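Local coordinates for protein aromatic amino acid aminotransferase I (Candida albicans WO-1, PDB 6HNU) that probably transfers amino groups from aromatic L-amino acids to 2-oxoglutarate, using pyridoxal 5'-phosphate as cofactor, at residues V161-F166 and P182-E187; E247-L252 and A390-T395; R294-S299 and L308-G313. All blocks are in the same frame, centred on the assembly; numbering follows the deposited sequence.

Contact 1 of 3, residues V161-F166 and P182-E187; sequences VEEYTF and PVTMDE. With PLP (pyridoxal-5'-phosphate), chain I; PHE (phenylalanine), chain J.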
loop_
_atom_site.group_PDB
_atom_site.type_symbol
_atom_site.label_atom_id
_atom_site.label_comp_id
_atom_site.label_asym_id
_atom_site.label_seq_id
_atom_site.Cartn_x
_atom_site.Cartn_y
_atom_site.Cartn_z
ATOM N N VAL B 161 -16.573 5.940 -17.243
ATOM C CA VAL B 161 -15.137 6.216 -17.529
ATOM C C VAL B 161 -15.051 6.922 -18.877
ATOM O O VAL B 161 -15.954 6.721 -19.699
ATOM C CB VAL B 161 -14.261 4.954 -17.500
ATOM C CG1 VAL B 161 -14.354 4.199 -16.166
ATOM C CG2 VAL B 161 -14.588 4.004 -18.653
ATOM N N GLU B 162 -13.964 7.679 -19.095
ATOM C CA GLU B 162 -13.599 8.243 -20.409
ATOM C C GLU B 162 -13.476 7.082 -21.407
ATOM O O GLU B 162 -12.915 6.037 -21.052
ATOM C CB GLU B 162 -12.360 9.129 -20.277
ATOM C CG GLU B 162 -12.703 10.379 -19.491
ATOM C CD GLU B 162 -11.579 11.078 -18.752
ATOM O OE1 GLU B 162 -10.675 10.392 -18.261
ATOM O OE2 GLU B 162 -11.695 12.308 -18.604
ATOM N N GLU B 163 -13.978 7.243 -22.632
ATOM C CA GLU B 163 -14.048 6.086 -23.562
ATOM C C GLU B 163 -12.644 5.632 -23.946
ATOM O O GLU B 163 -12.527 4.480 -24.317
ATOM C CB GLU B 163 -14.886 6.359 -24.814
ATOM C CG GLU B 163 -14.206 7.264 -25.814
ATOM C CD GLU B 163 -14.991 7.490 -27.103
ATOM O OE1 GLU B 163 -15.236 8.649 -27.419
ATOM O OE2 GLU B 163 -15.309 6.526 -27.769
ATOM N N TYR B 164 -11.617 6.482 -23.840
ATOM C CA TYR B 164 -10.189 6.104 -23.839
ATOM C C TYR B 164 -9.607 6.538 -22.503
ATOM O O TYR B 164 -9.751 7.717 -22.156
ATOM C CB TYR B 164 -9.365 6.748 -24.947
ATOM C CG TYR B 164 -9.868 6.390 -26.317
ATOM C CD1 TYR B 164 -10.887 7.117 -26.903
ATOM C CD2 TYR B 164 -9.419 5.266 -26.960
ATOM C CE1 TYR B 164 -11.429 6.757 -28.129
ATOM C CE2 TYR B 164 -9.893 4.920 -28.223
ATOM C CZ TYR B 164 -10.915 5.662 -28.800
ATOM O OH TYR B 164 -11.447 5.329 -30.013
ATOM N N THR B 165 -9.061 5.589 -21.758
ATOM C CA THR B 165 -8.593 5.916 -20.380
ATOM C C THR B 165 -7.443 4.991 -19.971
ATOM O O THR B 165 -6.946 4.208 -20.804
ATOM C CB THR B 165 -9.789 5.885 -19.419
ATOM O OG1 THR B 165 -9.335 6.516 -18.211
ATOM C CG2 THR B 165 -10.345 4.500 -19.188
ATOM N N PHE B 166 -7.052 5.056 -18.697
ATOM C CA PHE B 166 -5.855 4.414 -18.126
ATOM C C PHE B 166 -6.096 2.913 -17.966
ATOM O O PHE B 166 -7.079 2.552 -17.333
ATOM C CB PHE B 166 -5.586 5.121 -16.799
ATOM C CG PHE B 166 -4.340 4.719 -16.070
ATOM C CD1 PHE B 166 -3.205 4.330 -16.763
ATOM C CD2 PHE B 166 -4.311 4.766 -14.680
ATOM C CE1 PHE B 166 -2.043 4.022 -16.078
ATOM C CE2 PHE B 166 -3.161 4.414 -13.995
ATOM C CZ PHE B 166 -2.027 4.054 -14.696
ATOM N N PRO B 182 -18.316 3.455 -21.112
ATOM C CA PRO B 182 -17.504 4.515 -21.705
ATOM C C PRO B 182 -18.360 5.743 -22.062
ATOM O O PRO B 182 -19.550 5.628 -22.475
ATOM C CB PRO B 182 -16.889 3.844 -22.924
ATOM C CG PRO B 182 -17.932 2.847 -23.345
ATOM C CD PRO B 182 -18.561 2.349 -22.059
ATOM N N VAL B 183 -17.773 6.913 -21.806
ATOM C CA VAL B 183 -18.366 8.241 -22.056
ATOM C C VAL B 183 -17.652 8.835 -23.276
ATOM O O VAL B 183 -16.422 8.863 -23.278
ATOM C CB VAL B 183 -18.225 9.129 -20.804
ATOM C CG1 VAL B 183 -18.719 10.544 -21.043
ATOM C CG2 VAL B 183 -18.933 8.500 -19.603
ATOM N N THR B 184 -18.412 9.314 -24.263
ATOM C CA THR B 184 -17.885 9.711 -25.578
ATOM C C THR B 184 -17.056 10.994 -25.419
ATOM O O THR B 184 -17.473 11.905 -24.626
ATOM C CB THR B 184 -18.996 9.825 -26.617
ATOM O OG1 THR B 184 -19.598 8.527 -26.683
ATOM C CG2 THR B 184 -18.434 10.299 -27.941
ATOM N N MET B 185 -15.901 10.989 -26.079
ATOM C CA MET B 185 -14.932 12.103 -26.067
ATOM C C MET B 185 -14.800 12.696 -27.472
ATOM O O MET B 185 -15.059 11.989 -28.465
ATOM C CB MET B 185 -13.550 11.647 -25.619
ATOM C CG MET B 185 -13.550 11.089 -24.220
ATOM S SD MET B 185 -12.040 10.220 -23.895
ATOM C CE MET B 185 -10.976 11.535 -23.295
ATOM N N ASP B 186 -14.356 13.938 -27.528
ATOM C CA ASP B 186 -13.741 14.490 -28.754
ATOM C C ASP B 186 -12.285 14.799 -28.379
ATOM O O ASP B 186 -11.805 14.276 -27.362
ATOM C CB ASP B 186 -14.572 15.654 -29.299
ATOM C CG ASP B 186 -14.625 16.886 -28.399
ATOM O OD1 ASP B 186 -13.906 16.912 -27.359
ATOM O OD2 ASP B 186 -15.437 17.788 -28.703
ATOM N N GLU B 187 -11.567 15.534 -29.202
ATOM C CA GLU B 187 -10.130 15.785 -28.957
ATOM C C GLU B 187 -9.968 16.671 -27.714
ATOM O O GLU B 187 -8.857 16.771 -27.254
ATOM C CB GLU B 187 -9.454 16.403 -30.175
ATOM C CG GLU B 187 -9.951 17.795 -30.506
ATOM C CD GLU B 187 -10.963 17.873 -31.631
ATOM O OE1 GLU B 187 -11.977 17.092 -31.605
ATOM O OE2 GLU B 187 -10.744 18.744 -32.516
HETATM N N1 PLP I . -3.687 7.540 -12.441
HETATM C C2 PLP I . -3.445 7.799 -13.729
HETATM C C2A PLP I . -4.581 8.198 -14.603
HETATM C C3 PLP I . -2.161 7.695 -14.259
HETATM O O3 PLP I . -1.996 7.907 -15.600
HETATM C C4 PLP I . -1.107 7.291 -13.415
HETATM C C4A PLP I . 0.242 7.146 -13.957
HETATM C C5 PLP I . -1.372 7.061 -12.058
HETATM C C6 PLP I . -2.671 7.172 -11.631
HETATM C C5A PLP I . -0.307 6.556 -11.116
HETATM O O4P PLP I . -0.320 7.305 -9.870
HETATM P P PLP I . 0.555 6.959 -8.641
HETATM O O1P PLP I . 0.248 8.131 -7.736
HETATM O O2P PLP I . 2.025 6.901 -9.142
HETATM O O3P PLP I . 0.084 5.612 -8.098
HETATM N N PHE J . 0.466 6.293 -15.062
HETATM C CA PHE J . 1.718 5.517 -15.303
HETATM C C PHE J . 1.605 4.854 -16.683
HETATM O O PHE J . 1.479 5.568 -17.692
HETATM C CB PHE J . 1.960 4.543 -14.146
HETATM C CG PHE J . 2.878 3.391 -14.456
HETATM C CD1 PHE J . 4.060 3.590 -15.159
HETATM C CD2 PHE J . 2.556 2.106 -14.041
HETATM C CE1 PHE J . 4.895 2.519 -15.451
HETATM C CE2 PHE J . 3.394 1.040 -14.331
HETATM C CZ PHE J . 4.566 1.250 -15.026
HETATM O OXT PHE J . 1.620 3.622 -16.823
HETATM O O HOH W 1 -13.888 9.670 -29.566
#
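Glu163 and Met185 meet at the C-terminal ends of two parallel strands of a beta-alpha-beta unit, strand 158-162, helix 167-175, strand 179-186. Val161 pairs with Pro182 and Glu162 with Val183, and the backbone evidence is Val183 N to Val161 O at 2.8 Å, backed by a weak bond from Glu163 N to Val183 O. The tight part lies past this ladder. With CG between its backbone N and carbonyl carbon (chi1 74°), Glu163 leans over the second strand, its CB 3.7 Å from Pro182 CB, and the extended chain delivers OE1 to Met185 N at 2.8 Å. That bond is nearly straight (174°) and meets OE1 on the anti side, tilted from the carboxylate plane. The Met185 chain, bent at chi3, rests SD 3.8 Å from Glu162 CB and reaches the edge of the Tyr164 ring. The carboxylate of Glu162 turns elsewhere, to Thr212, Gln217 and Ile213. The contact is looser around Thr184 and the partly exposed tyrosine, whose ring only grazes the sulfur. Farther along, Phe166 lays one ring face on the cofactor pyridine, CD2 being 3.3 Å from PLP C2. On the partly exposed side of Glu163, a water donates both to Glu163 OE1 (2.7 Å) and to Met185 O (2.8 Å).

Contact 2 of 3, residues E247-L252 and A390-T395; sequences EPYYFL and AGMFFT. With PLP (pyridoxal-5'-phosphate), chain I.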
loop_
_atom_site.group_PDB
_atom_site.type_symbol
_atom_site.label_atom_id
_atom_site.label_comp_id
_atom_site.label_asym_id
_atom_site.label_seq_id
_atom_site.Cartn_x
_atom_site.Cartn_y
_atom_site.Cartn_z
ATOM N N GLU B 247 -5.913 12.860 -10.643
ATOM C CA GLU B 247 -5.278 14.091 -11.150
ATOM C C GLU B 247 -3.788 14.084 -10.845
ATOM O O GLU B 247 -3.253 15.093 -10.384
ATOM C CB GLU B 247 -6.059 15.248 -10.537
ATOM C CG GLU B 247 -7.325 15.541 -11.301
ATOM C CD GLU B 247 -6.984 16.190 -12.641
ATOM O OE1 GLU B 247 -7.037 17.436 -12.708
ATOM O OE2 GLU B 247 -6.696 15.449 -13.625
ATOM N N PRO B 248 -3.037 13.041 -11.240
ATOM C CA PRO B 248 -1.582 13.051 -11.024
ATOM C C PRO B 248 -0.856 14.076 -11.921
ATOM O O PRO B 248 0.260 14.482 -11.598
ATOM C CB PRO B 248 -1.174 11.623 -11.345
ATOM C CG PRO B 248 -2.197 11.206 -12.409
ATOM C CD PRO B 248 -3.493 11.890 -12.036
ATOM N N TYR B 249 -1.496 14.540 -12.988
ATOM C CA TYR B 249 -0.838 15.417 -13.985
ATOM C C TYR B 249 -1.290 16.871 -13.805
ATOM O O TYR B 249 -0.966 17.694 -14.657
ATOM C CB TYR B 249 -1.155 14.942 -15.407
ATOM C CG TYR B 249 -0.892 13.488 -15.703
ATOM C CD1 TYR B 249 0.383 12.960 -15.670
ATOM C CD2 TYR B 249 -1.927 12.640 -16.027
ATOM C CE1 TYR B 249 0.629 11.630 -15.966
ATOM C CE2 TYR B 249 -1.704 11.319 -16.351
ATOM C CZ TYR B 249 -0.426 10.803 -16.312
ATOM O OH TYR B 249 -0.161 9.494 -16.623
ATOM N N TYR B 250 -2.024 17.201 -12.728
ATOM C CA TYR B 250 -2.571 18.557 -12.530
ATOM C C TYR B 250 -1.474 19.615 -12.643
ATOM O O TYR B 250 -1.725 20.652 -13.213
ATOM C CB TYR B 250 -3.256 18.705 -11.170
ATOM C CG TYR B 250 -3.988 20.017 -11.029
ATOM C CD1 TYR B 250 -5.229 20.209 -11.617
ATOM C CD2 TYR B 250 -3.446 21.058 -10.295
ATOM C CE1 TYR B 250 -5.926 21.388 -11.475
ATOM C CE2 TYR B 250 -4.122 22.255 -10.152
ATOM C CZ TYR B 250 -5.350 22.427 -10.751
ATOM O OH TYR B 250 -6.015 23.583 -10.622
ATOM N N PHE B 251 -0.266 19.357 -12.171
ATOM C CA PHE B 251 0.796 20.386 -12.136
ATOM C C PHE B 251 1.688 20.219 -13.373
ATOM O O PHE B 251 2.765 20.829 -13.418
ATOM C CB PHE B 251 1.489 20.373 -10.767
ATOM C CG PHE B 251 0.654 21.044 -9.710
ATOM C CD1 PHE B 251 0.228 22.357 -9.880
ATOM C CD2 PHE B 251 0.200 20.343 -8.609
ATOM C CE1 PHE B 251 -0.590 22.962 -8.945
ATOM C CE2 PHE B 251 -0.639 20.953 -7.677
ATOM C CZ PHE B 251 -1.017 22.265 -7.843
ATOM N N LEU B 252 1.242 19.438 -14.381
ATOM C CA LEU B 252 1.895 19.439 -15.710
ATOM C C LEU B 252 1.078 20.332 -16.642
ATOM O O LEU B 252 1.274 20.237 -17.871
ATOM C CB LEU B 252 2.013 18.011 -16.256
ATOM C CG LEU B 252 2.712 17.018 -15.325
ATOM C CD1 LEU B 252 2.977 15.710 -16.030
ATOM C CD2 LEU B 252 4.013 17.583 -14.781
ATOM N N ALA B 390 -1.938 20.595 -21.040
ATOM C CA ALA B 390 -1.460 19.969 -19.783
ATOM C C ALA B 390 -1.033 18.531 -20.031
ATOM O O ALA B 390 -1.516 17.908 -20.968
ATOM C CB ALA B 390 -2.533 20.037 -18.722
ATOM N N GLY B 391 -0.121 18.035 -19.225
ATOM C CA GLY B 391 0.205 16.603 -19.197
ATOM C C GLY B 391 1.498 16.257 -19.899
ATOM O O GLY B 391 2.256 17.180 -20.311
ATOM N N MET B 392 1.770 14.953 -19.997
ATOM C CA MET B 392 3.022 14.424 -20.566
ATOM C C MET B 392 2.755 13.807 -21.942
ATOM O O MET B 392 3.726 13.432 -22.594
ATOM C CB MET B 392 3.697 13.418 -19.632
ATOM C CG MET B 392 2.852 12.228 -19.254
ATOM S SD MET B 392 3.808 11.049 -18.315
ATOM C CE MET B 392 4.580 12.093 -17.085
ATOM N N PHE B 393 1.518 13.785 -22.394
ATOM C CA PHE B 393 1.139 13.037 -23.621
ATOM C C PHE B 393 0.704 13.967 -24.739
ATOM O O PHE B 393 0.067 15.011 -24.521
ATOM C CB PHE B 393 0.001 12.069 -23.315
ATOM C CG PHE B 393 0.363 11.064 -22.253
ATOM C CD1 PHE B 393 1.387 10.158 -22.457
ATOM C CD2 PHE B 393 -0.371 10.993 -21.069
ATOM C CE1 PHE B 393 1.689 9.201 -21.492
ATOM C CE2 PHE B 393 -0.059 10.041 -20.114
ATOM C CZ PHE B 393 0.985 9.175 -20.311
ATOM N N PHE B 394 1.037 13.547 -25.956
ATOM C CA PHE B 394 0.530 14.145 -27.209
ATOM C C PHE B 394 -0.135 13.026 -28.014
ATOM O O PHE B 394 0.166 11.869 -27.782
ATOM C CB PHE B 394 1.676 14.805 -27.989
ATOM C CG PHE B 394 2.746 13.897 -28.522
ATOM C CD1 PHE B 394 2.625 13.330 -29.782
ATOM C CD2 PHE B 394 3.872 13.605 -27.776
ATOM C CE1 PHE B 394 3.612 12.493 -30.261
ATOM C CE2 PHE B 394 4.858 12.769 -28.262
ATOM C CZ PHE B 394 4.724 12.207 -29.510
ATOM N N THR B 395 -1.081 13.366 -28.861
ATOM C CA THR B 395 -1.680 12.381 -29.793
ATOM C C THR B 395 -1.597 12.874 -31.237
ATOM O O THR B 395 -1.655 14.101 -31.484
ATOM C CB THR B 395 -3.096 12.015 -29.381
ATOM O OG1 THR B 395 -3.895 13.201 -29.339
ATOM C CG2 THR B 395 -3.075 11.279 -28.064
HETATM N N1 PLP I . -3.687 7.540 -12.441
HETATM C C2 PLP I . -3.445 7.799 -13.729
HETATM C C2A PLP I . -4.581 8.198 -14.603
HETATM C C3 PLP I . -2.161 7.695 -14.259
HETATM O O3 PLP I . -1.996 7.907 -15.600
HETATM C C4 PLP I . -1.107 7.291 -13.415
HETATM C C4A PLP I . 0.242 7.146 -13.957
HETATM C C5 PLP I . -1.372 7.061 -12.058
HETATM C C6 PLP I . -2.671 7.172 -11.631
HETATM C C5A PLP I . -0.307 6.556 -11.116
HETATM O O4P PLP I . -0.320 7.305 -9.870
HETATM P P PLP I . 0.555 6.959 -8.641
HETATM O O1P PLP I . 0.248 8.131 -7.736
HETATM O O2P PLP I . 2.025 6.901 -9.142
HETATM O O3P PLP I . 0.084 5.612 -8.098
#
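Tyr249 OH receives a hydrogen bond from the phenolic O3 of the cofactor at 2.6 Å, and the same oxygen lies at the edge of the Phe393 ring, 3.5 Å from CE2. The tyrosine thus touches both the cofactor and the 390-395 segment, and the short bond, with PLP O3 donating, fixes its hydroxyl against O3. A type I beta turn from Glu247 to Tyr250 carries Tyr249 in the cofactor pocket. The two rings form an offset edge-to-face pair: the rim of Phe393 points at the face of Tyr249, with planes 80° apart and centroids separated by 5.8 Å. Met392 closes in at CE1 of the tyrosine, its SD 4.0 Å away, an oblique Met-aromatic contact. Its CG lies between the backbone N and carbonyl carbon (chi1 58°), and the bend at chi3 carries CE on to Leu252 CD1 at 4.1 Å. That same CG sits over the centre of the Phe393 ring, so the methionine touches both aromatic groups.

The backbones join once, through Gly391 N to Leu252 O at 2.9 Å; the N-H points well (162°), but the donor stands above the carbonyl plane. Ala390 CA adds a CH...O contact to the same oxygen. Pro248 CG lies over one face of the tyrosine ring and also approaches the pyridine at PLP C2.

All six touching residues are buried. The loop follows strand 242-246, while 390-395 leads into strand 393-399; Leu252 packs on helix 334-377, Phe393 touches Arg463 of strand 459-465, and Met392 and Phe393 lie against Gly46 and Gly45 of the second subunit.

Contact 3 of 3, residues R294-S299 and L308-G313; sequences RLDSFS and LGWIVG. With PLP (pyridoxal-5'-phosphate), chain I.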
loop_
_atom_site.group_PDB
_atom_site.type_symbol
_atom_site.label_atom_id
_atom_site.label_comp_id
_atom_site.label_asym_id
_atom_site.label_seq_id
_atom_site.Cartn_x
_atom_site.Cartn_y
_atom_site.Cartn_z
ATOM N N ARG B 294 -11.024 13.792 -4.998
ATOM C CA ARG B 294 -9.782 14.044 -5.773
ATOM C C ARG B 294 -8.673 13.094 -5.309
ATOM O O ARG B 294 -8.433 12.952 -4.086
ATOM C CB ARG B 294 -9.366 15.510 -5.648
ATOM C CG ARG B 294 -8.055 15.853 -6.343
ATOM C CD ARG B 294 -7.665 17.297 -6.106
ATOM N NE ARG B 294 -6.583 17.738 -6.960
ATOM C CZ ARG B 294 -6.713 18.289 -8.161
ATOM N NH1 ARG B 294 -7.893 18.408 -8.707
ATOM N NH2 ARG B 294 -5.646 18.640 -8.851
ATOM N N LEU B 295 -8.002 12.454 -6.262
ATOM C CA LEU B 295 -6.817 11.594 -6.014
ATOM C C LEU B 295 -5.590 12.414 -6.398
ATOM O O LEU B 295 -5.356 12.689 -7.597
ATOM C CB LEU B 295 -6.921 10.276 -6.787
ATOM C CG LEU B 295 -8.311 9.641 -6.820
ATOM C CD1 LEU B 295 -8.272 8.350 -7.611
ATOM C CD2 LEU B 295 -8.871 9.402 -5.428
ATOM N N ASP B 296 -4.840 12.860 -5.399
ATOM C CA ASP B 296 -3.602 13.651 -5.613
ATOM C C ASP B 296 -2.357 12.829 -5.342
ATOM O O ASP B 296 -2.357 11.993 -4.414
ATOM C CB ASP B 296 -3.566 14.868 -4.670
ATOM C CG ASP B 296 -4.303 16.078 -5.195
ATOM O OD1 ASP B 296 -4.013 16.467 -6.338
ATOM O OD2 ASP B 296 -5.093 16.689 -4.417
ATOM N N SER B 297 -1.289 13.047 -6.118
ATOM C CA SER B 297 -0.067 12.239 -5.993
ATOM C C SER B 297 1.175 13.123 -6.138
ATOM O O SER B 297 1.149 14.061 -6.941
ATOM C CB SER B 297 -0.033 11.190 -7.055
ATOM O OG SER B 297 1.088 10.357 -6.874
ATOM N N PHE B 298 2.250 12.738 -5.481
ATOM C CA PHE B 298 3.600 13.325 -5.700
ATOM C C PHE B 298 4.344 12.650 -6.855
ATOM O O PHE B 298 5.454 13.087 -7.201
ATOM C CB PHE B 298 4.428 13.196 -4.436
ATOM C CG PHE B 298 4.009 14.160 -3.370
ATOM C CD1 PHE B 298 3.920 15.518 -3.635
ATOM C CD2 PHE B 298 3.737 13.705 -2.092
ATOM C CE1 PHE B 298 3.627 16.413 -2.619
ATOM C CE2 PHE B 298 3.394 14.597 -1.091
ATOM C CZ PHE B 298 3.286 15.939 -1.370
ATOM N N SER B 299 3.771 11.612 -7.467
ATOM C CA SER B 299 4.530 10.758 -8.418
ATOM C C SER B 299 5.104 11.565 -9.575
ATOM O O SER B 299 6.278 11.308 -9.900
ATOM C CB SER B 299 3.713 9.566 -8.889
ATOM O OG SER B 299 3.540 8.693 -7.803
ATOM N N LEU B 308 3.352 8.012 -2.192
ATOM C CA LEU B 308 2.697 8.949 -1.271
ATOM C C LEU B 308 1.788 9.853 -2.084
ATOM O O LEU B 308 2.229 10.492 -3.065
ATOM C CB LEU B 308 3.743 9.786 -0.537
ATOM C CG LEU B 308 3.227 10.710 0.561
ATOM C CD1 LEU B 308 2.495 9.954 1.670
ATOM C CD2 LEU B 308 4.398 11.486 1.171
ATOM N N GLY B 309 0.551 9.915 -1.658
ATOM C CA GLY B 309 -0.371 10.878 -2.215
ATOM C C GLY B 309 -1.393 11.194 -1.155
ATOM O O GLY B 309 -1.158 10.900 0.078
ATOM N N TRP B 310 -2.471 11.785 -1.590
ATOM C CA TRP B 310 -3.566 12.081 -0.653
ATOM C C TRP B 310 -4.903 12.067 -1.392
ATOM O O TRP B 310 -4.963 11.989 -2.653
ATOM C CB TRP B 310 -3.286 13.372 0.140
ATOM C CG TRP B 310 -3.213 14.606 -0.688
ATOM C CD1 TRP B 310 -4.205 15.513 -0.877
ATOM C CD2 TRP B 310 -2.092 15.060 -1.464
ATOM N NE1 TRP B 310 -3.765 16.510 -1.696
ATOM C CE2 TRP B 310 -2.486 16.256 -2.092
ATOM C CE3 TRP B 310 -0.811 14.565 -1.705
ATOM C CZ2 TRP B 310 -1.642 16.975 -2.930
ATOM C CZ3 TRP B 310 0.028 15.266 -2.542
ATOM C CH2 TRP B 310 -0.387 16.454 -3.141
ATOM N N ILE B 311 -5.965 12.112 -0.612
ATOM C CA ILE B 311 -7.348 12.038 -1.140
ATOM C C ILE B 311 -8.077 13.212 -0.515
ATOM O O ILE B 311 -7.968 13.363 0.716
ATOM C CB ILE B 311 -7.980 10.678 -0.818
ATOM C CG1 ILE B 311 -7.165 9.515 -1.404
ATOM C CG2 ILE B 311 -9.427 10.602 -1.265
ATOM C CD1 ILE B 311 -7.488 8.145 -0.805
ATOM N N VAL B 312 -8.757 14.015 -1.336
ATOM C CA VAL B 312 -9.559 15.182 -0.913
ATOM C C VAL B 312 -11.031 14.848 -1.103
ATOM O O VAL B 312 -11.433 14.418 -2.197
ATOM C CB VAL B 312 -9.191 16.472 -1.638
ATOM C CG1 VAL B 312 -9.792 17.664 -0.921
ATOM C CG2 VAL B 312 -7.677 16.612 -1.807
ATOM N N GLY B 313 -11.825 15.132 -0.080
ATOM C CA GLY B 313 -13.268 14.908 -0.137
ATOM C C GLY B 313 -13.937 15.178 1.197
ATOM O O GLY B 313 -13.312 15.708 2.138
HETATM N N1 PLP I . -3.687 7.540 -12.441
HETATM C C2 PLP I . -3.445 7.799 -13.729
HETATM C C2A PLP I . -4.581 8.198 -14.603
HETATM C C3 PLP I . -2.161 7.695 -14.259
HETATM O O3 PLP I . -1.996 7.907 -15.600
HETATM C C4 PLP I . -1.107 7.291 -13.415
HETATM C C4A PLP I . 0.242 7.146 -13.957
HETATM C C5 PLP I . -1.372 7.061 -12.058
HETATM C C6 PLP I . -2.671 7.172 -11.631
HETATM C C5A PLP I . -0.307 6.556 -11.116
HETATM O O4P PLP I . -0.320 7.305 -9.870
HETATM P P PLP I . 0.555 6.959 -8.641
HETATM O O1P PLP I . 0.248 8.131 -7.736
HETATM O O2P PLP I . 2.025 6.901 -9.142
HETATM O O3P PLP I . 0.084 5.612 -8.098
HETATM O O HOH W 2 3.942 8.949 -5.131
#
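Trp310 has its CG wedged between the backbone N and carbonyl carbon (chi1 64°), and Asp296 has CG opposite its carbonyl carbon (chi1 -85°); together these torsions bring one face of the indole against the aspartate CB. The CB stands 3.4 Å from the centroid of the five-membered ring, a CH-pi contact over the face. Asp296 OD2 comes close to Trp310 NE1, but the angle is too poor for a hydrogen bond; NE1 instead has a weak one to Thr122. The carboxylate is taken up by Arg294, whose extended chain brings NE to OD1 at 2.9 Å in a salt bridge, while NH1 reaches Glu245. At the far end of the indole, the edge bearing CZ3 is directed at the face of Phe298, 3.5 Å from CZ, with ring planes 55° apart.

Arg294, Asp296, Trp310 and Val312 lie on one face of a beta hairpin within the central mixed sheet, strands 292-297 and 309-314 running antiparallel; Phe298 follows the first strand. Arg294 with Val312 and Asp296 with Trp310 are hydrogen-bonded pairs, each joined by two backbone hydrogen bonds; for the latter, Trp310 N to Asp296 O is 2.8 Å. Ser297 CA and Gly309 CA come within 4.0 Å of each other.

At the end of the strand, Ser297, and just beyond it Ser299, face the cofactor phosphate. Ser297 OG accepts from Ser299 N, an ST turn, and donates to PLP O1P at 2.5 Å; Ser299 OG donates to PLP O2P at 2.7 Å and accepts a hydrogen bond from a water that in turn accepts one from Leu308 N.

All three contacts touch the one cofactor, each at a different part: contact 1 through Phe166 on a face of the pyridine, contact 2 through Tyr249 at O3, contact 3 through two serines at the phosphate. Contacts 1 and 3 belong to the same mixed sheet yet lie far apart, centres about 22 Å and nearest atoms about 9 Å. Contact 2 has its centre about 16 Å from that of contact 1 and about 15 Å from that of contact 3. It touches contact 3 directly: Glu247 N lies 3.1 Å from Leu295 O, a probable hydrogen bond, and Arg294 makes a cation-pi contact with Tyr250. Along the chain, contact 3 is nested within the loop closed by contact 2.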